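Local coordinates for protein alpha-1,2-mannosidase (Bacteroides thetaiotaomicron, PDB 2WW2) that hydrolyses alpha-mannosidic linkages with inversion of configuration, as a calcium-dependent family 92 glycoside hydrolase of a human gut symbiont, at residues Leu60-Arg65 against Glu95-Phe100. Numbering follows the deposited sequence. Where two conformers were deposited one is given.
Sequences LMRGFR and ERLVPF
The CE methyl of Met-61 sits over one face of the Phe-100 ring, 3.7 Å from its centroid and offset toward the rim, while the carbonyl carbon of Leu-60 and the Val-98 oxygen lie at the ring's edge. Leu-97 CD1, by contrast, is centred over one face of the Arg-62 guanidinium, 3.6 Å from CZ, and Arg-62 O meets the edge of the Arg-96 guanidinium. These groups flank a short antiparallel beta ladder in the N-terminal domain of the family 92 fold, where strand 60-67 meets the start of strand 98-108. Met-61 and Val-98 form its hydrogen-bonded pair: Met-61 N reaches Val-98 O at 2.8 Å in a nearly straight bond, and Val-98 N returns one to Met-61 O. Flexible methionine suits its place because chi2 and chi3 both bend, bringing CE over the aromatic ring as a CH-pi contact, with SD oblique to the ring in a Met-aromatic contact; Tyr-112 and Phe-116 add to this apolar side. On the other side, Leu-60 CD2 packs on Pro-99 CB at 3.8 Å, and Gln-723 of a second subunit touches both residues. Beyond the ladder, Arg-62 and Gly-63 both face Gln-44 in a classic beta bulge. Arg-62 runs extended alongside Leu-97, its long aliphatic stem matching the leucine, while NE and NH1 bond to the carbonyls of Thr-45 and His-93. Arg-96, salt-bridged to Asp-148 through NH1, bends at chi3 (-37°) to bring its edge to the bulge: Arg-62 O accepts from NE at 2.8 Å, nearly in line with its C=O, and from NH2 at 3.1 Å, above the carbonyl plane.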
ATOM      1  N   LEU A  60      31.921  15.655   8.031  1.00 11.68           N
ATOM      2  CA  LEU A  60      32.643  16.761   8.652  1.00 11.76           C
ATOM      3  C   LEU A  60      32.453  16.663  10.162  1.00 11.42           C
ATOM      4  O   LEU A  60      31.319  16.629  10.645  1.00 10.97           O
ATOM      5  CB  LEU A  60      32.115  18.105   8.158  1.00 11.71           C
ATOM      6  CG  LEU A  60      32.252  18.373   6.642  1.00 12.95           C
ATOM      7  CD1 LEU A  60      31.519  19.668   6.259  1.00 13.58           C
ATOM      8  CD2 LEU A  60      33.720  18.461   6.251  1.00 12.95           C
ATOM      9  N   MET A  61      33.557  16.605  10.894  1.00  9.94           N
ATOM     10  CA  MET A  61      33.474  16.472  12.340  0.50  9.55           C
ATOM     11  C   MET A  61      33.627  17.821  13.025  1.00  9.45           C
ATOM     12  O   MET A  61      34.411  18.653  12.594  1.00  9.49           O
ATOM     13  CB  MET A  61      34.543  15.512  12.850  0.50  9.43           C
ATOM     14  CG  MET A  61      34.318  15.133  14.291  0.50  8.94           C
ATOM     15  SD  MET A  61      33.170  13.779  14.421  0.50  9.47           S
ATOM     16  CE  MET A  61      34.116  12.420  13.681  0.50  5.25           C
ATOM     17  N   ARG A  62      32.857  18.044  14.096  1.00  9.45           N
ATOM     18  CA  ARG A  62      32.925  19.318  14.836  1.00  9.37           C
ATOM     19  C   ARG A  62      33.515  19.188  16.238  1.00  8.93           C
ATOM     20  O   ARG A  62      34.004  20.175  16.806  1.00  8.58           O
ATOM     21  CB  ARG A  62      31.531  19.934  15.023  1.00  9.48           C
ATOM     22  CG  ARG A  62      30.746  20.090  13.749  1.00 12.55           C
ATOM     23  CD  ARG A  62      29.476  20.885  14.014  1.00 11.56           C
ATOM     24  NE  ARG A  62      28.555  20.699  12.902  1.00 12.41           N
ATOM     25  CZ  ARG A  62      28.064  21.680  12.164  1.00 15.06           C
ATOM     26  NH1 ARG A  62      28.395  22.944  12.417  1.00 10.23           N
ATOM     27  NH2 ARG A  62      27.233  21.390  11.181  1.00 15.28           N
ATOM     28  N   GLY A  63      33.420  18.006  16.832  1.00  8.25           N
ATOM     29  CA  GLY A  63      33.957  17.839  18.183  1.00  8.14           C
ATOM     30  C   GLY A  63      33.765  16.444  18.743  1.00  7.73           C
ATOM     31  O   GLY A  63      33.156  15.580  18.091  1.00  7.23           O
ATOM     32  N   PHE A  64      34.274  16.242  19.957  1.00  7.21           N
ATOM     33  CA  PHE A  64      34.042  15.020  20.701  1.00  7.94           C
ATOM     34  C   PHE A  64      33.335  15.409  21.977  1.00  7.56           C
ATOM     35  O   PHE A  64      33.891  16.107  22.804  1.00  7.62           O
ATOM     36  CB  PHE A  64      35.356  14.274  20.956  1.00  7.20           C
ATOM     37  CG  PHE A  64      36.041  13.895  19.684  1.00  8.95           C
ATOM     38  CD1 PHE A  64      35.770  12.678  19.070  1.00  7.37           C
ATOM     39  CD2 PHE A  64      36.917  14.789  19.066  1.00 10.31           C
ATOM     40  CE1 PHE A  64      36.393  12.339  17.865  1.00 10.27           C
ATOM     41  CE2 PHE A  64      37.536  14.470  17.869  1.00  9.73           C
ATOM     42  CZ  PHE A  64      37.282  13.236  17.264  1.00 10.33           C
ATOM     43  N   ARG A  65      32.093  14.958  22.101  1.00  7.41           N
ATOM     44  CA  ARG A  65      31.197  15.431  23.147  1.00  7.33           C
ATOM     45  C   ARG A  65      31.191  14.510  24.340  1.00  7.49           C
ATOM     46  O   ARG A  65      31.143  13.277  24.181  1.00  7.50           O
ATOM     47  CB  ARG A  65      29.763  15.460  22.602  1.00  7.90           C
ATOM     48  CG  ARG A  65      29.467  16.586  21.610  1.00  7.10           C
ATOM     49  CD  ARG A  65      28.775  17.765  22.305  1.00  7.61           C
ATOM     50  NE  ARG A  65      27.399  17.443  22.677  1.00  7.71           N
ATOM     51  CZ  ARG A  65      26.385  17.326  21.821  1.00  7.47           C
ATOM     52  NH1 ARG A  65      26.570  17.492  20.511  1.00  8.83           N
ATOM     53  NH2 ARG A  65      25.175  17.035  22.289  1.00  7.70           N
ATOM     54  N   GLU A  95      31.734  26.713  12.692  1.00 13.01           N
ATOM     55  CA  GLU A  95      32.907  26.792  11.832  1.00 13.96           C
ATOM     56  C   GLU A  95      33.931  25.657  12.001  1.00 13.20           C
ATOM     57  O   GLU A  95      34.838  25.544  11.177  1.00 12.64           O
ATOM     58  CB  GLU A  95      33.641  28.118  12.056  1.00 14.58           C
ATOM     59  CG  GLU A  95      32.874  29.311  11.569  1.00 20.87           C
ATOM     60  CD  GLU A  95      33.766  30.515  11.466  1.00 27.21           C
ATOM     61  OE1 GLU A  95      34.093  31.092  12.521  1.00 29.38           O
ATOM     62  OE2 GLU A  95      34.160  30.867  10.330  1.00 31.62           O
ATOM     63  N   ARG A  96      33.818  24.858  13.066  1.00 12.76           N
ATOM     64  CA  ARG A  96      34.717  23.729  13.283  1.00 13.17           C
ATOM     65  C   ARG A  96      34.181  22.556  12.516  1.00 13.00           C
ATOM     66  O   ARG A  96      33.330  21.817  13.018  1.00 14.34           O
ATOM     67  CB  ARG A  96      34.799  23.294  14.760  1.00 13.69           C
ATOM     68  CG  ARG A  96      35.487  24.243  15.675  1.00 14.01           C
ATOM     69  CD  ARG A  96      35.723  23.631  17.076  1.00 10.86           C
ATOM     70  NE  ARG A  96      34.637  22.775  17.540  1.00  9.61           N
ATOM     71  CZ  ARG A  96      33.644  23.153  18.342  1.00  9.92           C
ATOM     72  NH1 ARG A  96      33.556  24.415  18.792  1.00  8.46           N
ATOM     73  NH2 ARG A  96      32.728  22.260  18.700  1.00  8.39           N
ATOM     74  N   LEU A  97      34.658  22.387  11.301  1.00 12.12           N
ATOM     75  CA  LEU A  97      34.154  21.349  10.423  1.00 13.03           C
ATOM     76  C   LEU A  97      35.355  20.709   9.774  1.00 12.56           C
ATOM     77  O   LEU A  97      35.942  21.296   8.883  1.00 14.18           O
ATOM     78  CB  LEU A  97      33.304  21.969   9.312  1.00 13.04           C
ATOM     79  CG  LEU A  97      31.881  22.449   9.586  1.00 15.67           C
ATOM     80  CD1 LEU A  97      31.020  21.384  10.211  1.00 15.67           C
ATOM     81  CD2 LEU A  97      31.916  23.709  10.422  1.00 21.53           C
ATOM     82  N   VAL A  98      35.720  19.508  10.195  1.00 10.99           N
ATOM     83  CA  VAL A  98      36.943  18.912   9.709  1.00  9.71           C
ATOM     84  C   VAL A  98      36.615  17.604   8.997  1.00  9.38           C
ATOM     85  O   VAL A  98      36.015  16.703   9.601  1.00  9.18           O
ATOM     86  CB  VAL A  98      37.915  18.626  10.863  1.00  9.13           C
ATOM     87  CG1 VAL A  98      39.246  18.099  10.307  1.00  8.21           C
ATOM     88  CG2 VAL A  98      38.125  19.888  11.700  1.00  8.92           C
ATOM     89  N   PRO A  99      36.998  17.502   7.714  1.00  9.03           N
ATOM     90  CA  PRO A  99      36.623  16.327   6.925  1.00  9.36           C
ATOM     91  C   PRO A  99      37.356  15.048   7.361  1.00  9.52           C
ATOM     92  O   PRO A  99      38.551  15.090   7.681  1.00  9.30           O
ATOM     93  CB  PRO A  99      36.987  16.709   5.469  1.00  9.55           C
ATOM     94  CG  PRO A  99      37.746  18.005   5.533  1.00 10.15           C
ATOM     95  CD  PRO A  99      37.649  18.571   6.933  1.00  9.44           C
ATOM     96  N   PHE A 100      36.629  13.934   7.346  1.00  9.58           N
ATOM     97  CA  PHE A 100      37.183  12.613   7.673  1.00 10.14           C
ATOM     98  C   PHE A 100      36.460  11.549   6.846  1.00 10.23           C
ATOM     99  O   PHE A 100      35.350  11.775   6.351  1.00 10.69           O
ATOM    100  CB  PHE A 100      37.033  12.299   9.176  1.00  9.17           C
ATOM    101  CG  PHE A 100      35.618  12.026   9.606  1.00  8.93           C
ATOM    102  CD1 PHE A 100      35.173  10.716   9.771  1.00  8.50           C
ATOM    103  CD2 PHE A 100      34.736  13.074   9.857  1.00  8.15           C
ATOM    104  CE1 PHE A 100      33.853  10.448  10.143  1.00  8.85           C
ATOM    105  CE2 PHE A 100      33.422  12.826  10.236  1.00  6.99           C
ATOM    106  CZ  PHE A 100      32.984  11.509  10.406  1.00  9.47           C
TER